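Local coordinates for 2-hydroxyisobutanoyl-CoA mutase large subunit (Aquincola tertiaricarbonis, PDB 4R3U), which forms the substrate-binding part of a cobalamin-dependent mutase that interconverts 2-hydroxyisobutyryl-CoA and (S)-3-hydroxybutyryl-CoA, at residues 340-354 and 371-385. Residues are numbered along the deposited sequence; the frame is centred on the assembly and turned at random.
Sequences FHCQTAAATLTKPQY and GGAQSLHTNGYDEAF. With 3HC (3-hydroxybutanoyl-coenzyme A), chain E.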
loop_
_atom_site.group_PDB
_atom_site.type_symbol
_atom_site.label_atom_id
_atom_site.label_comp_id
_atom_site.label_asym_id
_atom_site.label_seq_id
_atom_site.Cartn_x
_atom_site.Cartn_y
_atom_site.Cartn_z
ATOM N N PHE A 340 8.028 -17.368 -11.516
ATOM C CA PHE A 340 8.856 -16.823 -10.441
ATOM C C PHE A 340 8.151 -16.591 -9.111
ATOM O O PHE A 340 6.959 -16.272 -9.070
ATOM C CB PHE A 340 9.637 -15.559 -10.892
ATOM C CG PHE A 340 8.853 -14.264 -10.962
ATOM C CD1 PHE A 340 8.017 -13.990 -12.046
ATOM C CD2 PHE A 340 8.997 -13.288 -9.977
ATOM C CE1 PHE A 340 7.335 -12.767 -12.135
ATOM C CE2 PHE A 340 8.282 -12.083 -10.049
ATOM C CZ PHE A 340 7.470 -11.825 -11.132
ATOM N N HIS A 341 8.919 -16.794 -8.018
ATOM C CA HIS A 341 8.516 -16.481 -6.663
ATOM C C HIS A 341 9.065 -15.079 -6.465
ATOM O O HIS A 341 10.119 -14.725 -7.017
ATOM C CB HIS A 341 9.156 -17.424 -5.633
ATOM C CG HIS A 341 8.947 -16.985 -4.200
ATOM N ND1 HIS A 341 7.710 -17.080 -3.578
ATOM C CD2 HIS A 341 9.812 -16.420 -3.334
ATOM C CE1 HIS A 341 7.864 -16.580 -2.377
ATOM N NE2 HIS A 341 9.111 -16.190 -2.171
ATOM N N CYS A 342 8.354 -14.281 -5.681
ATOM C CA CYS A 342 8.759 -12.909 -5.406
ATOM C C CYS A 342 8.741 -12.665 -3.894
ATOM O O CYS A 342 7.896 -13.198 -3.184
ATOM C CB CYS A 342 7.848 -11.926 -6.152
ATOM S SG CYS A 342 8.391 -10.203 -6.099
ATOM N N GLN A 343 9.685 -11.864 -3.413
ATOM C CA GLN A 343 9.727 -11.428 -2.030
ATOM C C GLN A 343 9.904 -9.943 -2.109
ATOM O O GLN A 343 10.650 -9.463 -2.966
ATOM C CB GLN A 343 10.869 -12.092 -1.242
ATOM C CG GLN A 343 10.847 -11.764 0.262
ATOM C CD GLN A 343 11.891 -12.515 1.060
ATOM O OE1 GLN A 343 12.492 -13.496 0.617
ATOM N NE2 GLN A 343 12.100 -12.099 2.278
ATOM N N THR A 344 9.201 -9.205 -1.241
ATOM C CA THR A 344 9.287 -7.759 -1.172
ATOM C C THR A 344 10.673 -7.395 -0.634
ATOM O O THR A 344 11.292 -8.222 0.071
ATOM C CB THR A 344 8.065 -7.182 -0.419
ATOM O OG1 THR A 344 8.062 -7.635 0.935
ATOM C CG2 THR A 344 6.729 -7.549 -1.088
ATOM N N ALA A 345 11.208 -6.197 -1.019
ATOM C CA ALA A 345 12.540 -5.775 -0.592
ATOM C C ALA A 345 12.677 -5.464 0.891
ATOM O O ALA A 345 12.284 -4.388 1.375
ATOM C CB ALA A 345 13.013 -4.601 -1.425
ATOM N N ALA A 346 13.312 -6.388 1.604
ATOM C CA ALA A 346 13.622 -6.301 3.023
ATOM C C ALA A 346 14.623 -5.112 3.276
ATOM O O ALA A 346 14.507 -4.408 4.289
ATOM C CB ALA A 346 14.231 -7.602 3.433
ATOM N N ALA A 347 15.558 -4.855 2.310
ATOM C CA ALA A 347 16.525 -3.773 2.426
ATOM C C ALA A 347 15.891 -2.337 2.460
ATOM O O ALA A 347 16.572 -1.380 2.889
ATOM C CB ALA A 347 17.585 -3.884 1.332
ATOM N N THR A 348 14.603 -2.195 2.034
ATOM C CA THR A 348 13.893 -0.906 2.048
ATOM C C THR A 348 13.234 -0.596 3.410
ATOM O O THR A 348 12.815 0.542 3.662
ATOM C CB THR A 348 12.827 -0.845 0.986
ATOM O OG1 THR A 348 11.844 -1.815 1.284
ATOM C CG2 THR A 348 13.358 -1.011 -0.413
ATOM N N LEU A 349 13.084 -1.625 4.248
ATOM C CA LEU A 349 12.406 -1.557 5.532
ATOM C C LEU A 349 13.311 -1.039 6.634
ATOM O O LEU A 349 14.525 -1.253 6.599
ATOM C CB LEU A 349 11.759 -2.916 5.876
ATOM C CG LEU A 349 10.871 -3.581 4.781
ATOM C CD1 LEU A 349 10.178 -4.796 5.317
ATOM C CD2 LEU A 349 9.793 -2.654 4.282
ATOM N N THR A 350 12.715 -0.329 7.601
ATOM C CA THR A 350 13.432 0.354 8.688
ATOM C C THR A 350 13.162 -0.118 10.108
ATOM O O THR A 350 12.100 -0.657 10.395
ATOM C CB THR A 350 13.208 1.897 8.599
ATOM O OG1 THR A 350 11.848 2.171 8.857
ATOM C CG2 THR A 350 13.583 2.489 7.242
ATOM N N LYS A 351 14.150 0.113 10.995
ATOM C CA LYS A 351 14.085 -0.085 12.442
ATOM C C LYS A 351 13.331 1.161 12.989
ATOM O O LYS A 351 12.274 0.968 13.590
ATOM C CB LYS A 351 15.486 -0.260 13.084
ATOM C CG LYS A 351 15.461 -0.699 14.562
ATOM C CD LYS A 351 16.854 -1.018 15.090
ATOM C CE LYS A 351 16.885 -1.416 16.556
ATOM N NZ LYS A 351 16.551 -2.853 16.795
ATOM N N PRO A 352 13.720 2.433 12.703
ATOM C CA PRO A 352 12.882 3.554 13.171
ATOM C C PRO A 352 11.519 3.547 12.477
ATOM O O PRO A 352 11.424 3.171 11.290
ATOM C CB PRO A 352 13.691 4.796 12.781
ATOM C CG PRO A 352 14.579 4.374 11.715
ATOM C CD PRO A 352 14.897 2.935 11.953
ATOM N N GLN A 353 10.452 3.905 13.224
ATOM C CA GLN A 353 9.083 3.999 12.704
ATOM C C GLN A 353 8.665 2.735 11.949
ATOM O O GLN A 353 7.998 2.821 10.901
ATOM C CB GLN A 353 8.942 5.254 11.818
ATOM C CG GLN A 353 9.271 6.553 12.535
ATOM C CD GLN A 353 8.896 7.725 11.686
ATOM O OE1 GLN A 353 9.729 8.592 11.390
ATOM N NE2 GLN A 353 7.608 7.802 11.352
ATOM N N TYR A 354 9.069 1.558 12.481
ATOM C CA TYR A 354 8.830 0.244 11.872
ATOM C C TYR A 354 7.440 -0.007 11.287
ATOM O O TYR A 354 7.381 -0.686 10.266
ATOM C CB TYR A 354 9.323 -0.935 12.750
ATOM C CG TYR A 354 8.433 -1.228 13.940
ATOM C CD1 TYR A 354 8.601 -0.552 15.139
ATOM C CD2 TYR A 354 7.390 -2.157 13.850
ATOM C CE1 TYR A 354 7.723 -0.740 16.206
ATOM C CE2 TYR A 354 6.512 -2.368 14.916
ATOM C CZ TYR A 354 6.682 -1.652 16.093
ATOM O OH TYR A 354 5.864 -1.860 17.176
ATOM N N GLY A 371 3.302 -7.282 -11.777
ATOM C CA GLY A 371 4.443 -7.942 -12.410
ATOM C C GLY A 371 4.211 -9.395 -12.791
ATOM O O GLY A 371 5.017 -9.969 -13.533
ATOM N N GLY A 372 3.119 -10.001 -12.304
ATOM C CA GLY A 372 2.726 -11.364 -12.670
ATOM C C GLY A 372 3.451 -12.499 -11.962
ATOM O O GLY A 372 3.650 -13.564 -12.552
ATOM N N ALA A 373 3.800 -12.299 -10.664
ATOM C CA ALA A 373 4.466 -13.293 -9.806
ATOM C C ALA A 373 3.537 -14.508 -9.566
ATOM O O ALA A 373 2.302 -14.353 -9.558
ATOM C CB ALA A 373 4.868 -12.652 -8.492
ATOM N N GLN A 374 4.136 -15.708 -9.416
ATOM C CA GLN A 374 3.422 -16.993 -9.226
ATOM C C GLN A 374 3.273 -17.313 -7.766
ATOM O O GLN A 374 2.400 -18.107 -7.375
ATOM C CB GLN A 374 4.195 -18.149 -9.891
ATOM C CG GLN A 374 3.959 -18.287 -11.376
ATOM C CD GLN A 374 4.281 -17.055 -12.171
ATOM O OE1 GLN A 374 5.439 -16.704 -12.387
ATOM N NE2 GLN A 374 3.252 -16.337 -12.571
ATOM N N SER A 375 4.189 -16.744 -6.976
ATOM C CA SER A 375 4.309 -16.945 -5.552
ATOM C C SER A 375 4.855 -15.663 -4.935
ATOM O O SER A 375 5.669 -14.953 -5.559
ATOM C CB SER A 375 5.220 -18.142 -5.279
ATOM O OG SER A 375 5.313 -18.480 -3.906
ATOM N N LEU A 376 4.380 -15.339 -3.719
ATOM C CA LEU A 376 4.794 -14.129 -3.032
ATOM C C LEU A 376 4.925 -14.252 -1.543
ATOM O O LEU A 376 4.004 -14.722 -0.874
ATOM C CB LEU A 376 3.848 -12.963 -3.391
ATOM C CG LEU A 376 4.077 -11.557 -2.777
ATOM C CD1 LEU A 376 5.406 -10.953 -3.223
ATOM C CD2 LEU A 376 2.915 -10.639 -3.096
ATOM N N HIS A 377 6.063 -13.751 -1.015
ATOM C CA HIS A 377 6.306 -13.571 0.393
ATOM C C HIS A 377 6.308 -12.035 0.608
ATOM O O HIS A 377 7.086 -11.300 -0.024
ATOM C CB HIS A 377 7.675 -14.140 0.828
ATOM C CG HIS A 377 8.046 -13.787 2.252
ATOM N ND1 HIS A 377 7.801 -14.662 3.309
ATOM C CD2 HIS A 377 8.611 -12.659 2.747
ATOM C CE1 HIS A 377 8.195 -14.028 4.399
ATOM N NE2 HIS A 377 8.715 -12.833 4.111
ATOM N N THR A 378 5.474 -11.568 1.547
ATOM C CA THR A 378 5.480 -10.184 1.988
ATOM C C THR A 378 6.236 -10.145 3.319
ATOM O O THR A 378 5.995 -10.997 4.191
ATOM C CB THR A 378 4.062 -9.601 2.078
ATOM O OG1 THR A 378 3.160 -10.598 2.533
ATOM C CG2 THR A 378 3.582 -9.032 0.760
ATOM N N ASN A 379 7.149 -9.165 3.486
ATOM C CA ASN A 379 7.920 -9.082 4.720
ATOM C C ASN A 379 7.084 -8.565 5.877
ATOM O O ASN A 379 6.027 -7.976 5.634
ATOM C CB ASN A 379 9.179 -8.229 4.534
ATOM C CG ASN A 379 10.086 -8.723 3.461
ATOM O OD1 ASN A 379 10.244 -9.928 3.254
ATOM N ND2 ASN A 379 10.665 -7.788 2.719
ATOM N N GLY A 380 7.548 -8.834 7.107
ATOM C CA GLY A 380 6.934 -8.371 8.340
ATOM C C GLY A 380 7.424 -6.960 8.635
ATOM O O GLY A 380 8.522 -6.574 8.195
ATOM N N TYR A 381 6.603 -6.170 9.406
ATOM C CA TYR A 381 6.950 -4.810 9.793
ATOM C C TYR A 381 8.168 -4.791 10.719
ATOM O O TYR A 381 8.834 -3.758 10.834
ATOM C CB TYR A 381 5.746 -4.053 10.393
ATOM C CG TYR A 381 5.008 -4.824 11.469
ATOM C CD1 TYR A 381 5.603 -5.087 12.709
ATOM C CD2 TYR A 381 3.696 -5.242 11.276
ATOM C CE1 TYR A 381 4.912 -5.777 13.713
ATOM C CE2 TYR A 381 2.998 -5.934 12.274
ATOM C CZ TYR A 381 3.605 -6.194 13.490
ATOM O OH TYR A 381 2.896 -6.861 14.471
ATOM N N ASP A 382 8.491 -5.951 11.323
ATOM C CA ASP A 382 9.612 -6.168 12.238
ATOM C C ASP A 382 10.916 -6.650 11.541
ATOM O O ASP A 382 11.852 -7.102 12.214
ATOM C CB ASP A 382 9.189 -7.105 13.395
ATOM C CG ASP A 382 8.609 -8.497 13.087
ATOM O OD1 ASP A 382 8.513 -8.864 11.890
ATOM O OD2 ASP A 382 8.265 -9.220 14.050
ATOM N N GLU A 383 10.993 -6.489 10.210
ATOM C CA GLU A 383 12.126 -6.911 9.385
ATOM C C GLU A 383 13.506 -6.471 9.888
ATOM O O GLU A 383 14.429 -7.276 9.911
ATOM C CB GLU A 383 11.900 -6.486 7.919
ATOM C CG GLU A 383 12.960 -6.961 6.935
ATOM C CD GLU A 383 13.112 -8.445 6.671
ATOM O OE1 GLU A 383 14.254 -8.843 6.356
ATOM O OE2 GLU A 383 12.110 -9.196 6.714
ATOM N N ALA A 384 13.652 -5.203 10.306
ATOM C CA ALA A 384 14.947 -4.692 10.741
ATOM C C ALA A 384 15.356 -5.070 12.180
ATOM O O ALA A 384 16.483 -4.795 12.594
ATOM C CB ALA A 384 15.015 -3.197 10.513
ATOM N N PHE A 385 14.469 -5.755 12.909
ATOM C CA PHE A 385 14.728 -6.195 14.280
ATOM C C PHE A 385 15.101 -7.673 14.393
ATOM O O PHE A 385 16.155 -7.997 14.938
ATOM C CB PHE A 385 13.524 -5.942 15.161
ATOM C CG PHE A 385 13.130 -4.508 15.350
ATOM C CD1 PHE A 385 12.420 -3.832 14.363
ATOM C CD2 PHE A 385 13.341 -3.872 16.573
ATOM C CE1 PHE A 385 12.021 -2.514 14.554
ATOM C CE2 PHE A 385 12.938 -2.558 16.772
ATOM C CZ PHE A 385 12.272 -1.891 15.760
HETATM N N1A 3HC E . -4.571 -21.570 -14.598
HETATM C C2A 3HC E . -4.426 -23.043 -14.560
HETATM N N3A 3HC E . -3.351 -23.472 -13.656
HETATM C C4A 3HC E . -2.615 -22.578 -12.953
HETATM C C5A 3HC E . -2.815 -21.247 -13.056
HETATM C C6A 3HC E . -3.767 -20.762 -13.885
HETATM N N6A 3HC E . -3.916 -19.439 -13.948
HETATM N N7A 3HC E . -1.946 -20.650 -12.236
HETATM C C8A 3HC E . -1.228 -21.592 -11.632
HETATM N N9A 3HC E . -1.617 -22.776 -12.095
HETATM C C1B 3HC E . -1.121 -24.139 -11.735
HETATM C C2B 3HC E . 0.323 -24.359 -12.136
HETATM O O2B 3HC E . 0.432 -24.823 -13.486
HETATM C C3B 3HC E . 0.775 -25.408 -11.134
HETATM O O3B 3HC E . 0.358 -26.732 -11.548
HETATM P P3B 3HC E . 1.323 -28.025 -11.490
HETATM O O7A 3HC E . 1.647 -28.137 -10.054
HETATM O O8A 3HC E . 0.431 -29.091 -12.009
HETATM O O9A 3HC E . 2.436 -27.634 -12.386
HETATM C C4B 3HC E . 0.005 -25.043 -9.869
HETATM O O4B 3HC E . -1.167 -24.284 -10.297
HETATM C C5B 3HC E . 0.886 -24.243 -8.893
HETATM O O5B 3HC E . 1.090 -22.903 -9.394
HETATM P P1A 3HC E . 2.548 -22.299 -9.796
HETATM O O1A 3HC E . 3.501 -23.377 -10.180
HETATM O O2A 3HC E . 2.339 -21.186 -10.736
HETATM O O3A 3HC E . 2.899 -21.637 -8.335
HETATM P P2A 3HC E . 3.821 -22.269 -7.156
HETATM O O4A 3HC E . 3.793 -21.337 -6.019
HETATM O O5A 3HC E . 3.493 -23.696 -6.916
HETATM O O6A 3HC E . 5.241 -22.225 -7.850
HETATM C CBP 3HC E . 7.461 -21.410 -8.382
HETATM C CCP 3HC E . 5.987 -21.026 -8.126
HETATM C CDP 3HC E . 7.486 -22.200 -9.697
HETATM C CEP 3HC E . 8.290 -20.136 -8.583
HETATM C CAP 3HC E . 8.029 -22.291 -7.219
HETATM O OAP 3HC E . 9.362 -22.796 -7.453
HETATM C C9P 3HC E . 7.860 -21.734 -5.777
HETATM O O9P 3HC E . 6.839 -21.955 -5.122
HETATM N N8P 3HC E . 8.920 -21.092 -5.262
HETATM C C7P 3HC E . 8.905 -20.584 -3.885
HETATM C C6P 3HC E . 10.300 -20.134 -3.473
HETATM C C5P 3HC E . 10.318 -19.498 -2.079
HETATM O O5P 3HC E . 9.290 -19.286 -1.430
HETATM N N4P 3HC E . 11.552 -19.209 -1.654
HETATM C C3P 3HC E . 11.805 -18.579 -0.366
HETATM C C2P 3HC E . 13.131 -17.874 -0.456
HETATM S S1P 3HC E . 13.515 -16.962 1.070
HETATM C C1 3HC E . 15.131 -16.348 0.566
HETATM O O1 3HC E . 15.959 -17.024 -0.040
HETATM C C2 3HC E . 15.419 -14.863 0.851
HETATM C C3 3HC E . 15.789 -14.611 2.314
HETATM O O3 3HC E . 14.737 -15.074 3.153
HETATM C C4 3HC E . 17.114 -15.296 2.684
HETATM O O HOH W 1 8.918 -5.343 1.979
HETATM O O HOH W 2 11.539 -3.492 10.831
HETATM O O HOH W 3 17.582 -4.647 15.087
#
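His341 and Ser375 are paired on the substrate side of two parallel strands, and their side chains join: ND1 of His341 lies 2.8 Å from OG of Ser375 in a hydrogen bond. The imidazole reaches this hydroxyl because its CG is anti to the backbone N (chi1 170°). The pantetheine amide of 3-hydroxybutanoyl-CoA lies against one face of this ring, with its O5P over the ring centre; O5P is 3.2 Å from NE2 of His341, as a face contact. Ser375 OG also bonds to Arg99, itself a substrate-binding residue.

Gln343 follows on the same face, its extended chain alongside His377. NE2 of Gln343 donates, in its own amide plane, to OD1 of Asn379 at 3.0 Å, with the two amides 70° apart. This bond fixes the turn of the Gln343 amide and places OE1 beside C2 of the acyl group. Asn379 is gripped further: its ND2 reaches the backbone O of Thr344 from well above the carbonyl plane, and its N bonds to Thr344 OG1. Gln343 and Asn379 line the 5'-deoxyadenosine pocket, as does Glu383, whose carboxylate is hydrogen-bonded to that ligand.

At the start of the strands, OE1 of Gln374 takes the backbone N of Phe340 on a lone pair at 2.8 Å. CA of Ala373 lies over one face of the Phe340 ring. Beyond the strands, CG of Lys351 packs over a face of Phe385, 3.9 Å from the ring centroid, and Tyr354 and Tyr381 complete an aromatic cluster. Water 2 links Thr350 O, Tyr381 O and Ala384 N.

The contact belongs to a beta-alpha-beta unit of the TIM barrel, with helix 357-370 connecting the two strands. Strand 340-344 also pairs with strand 298-302, and strand 375-377 lies next to strand 97-102.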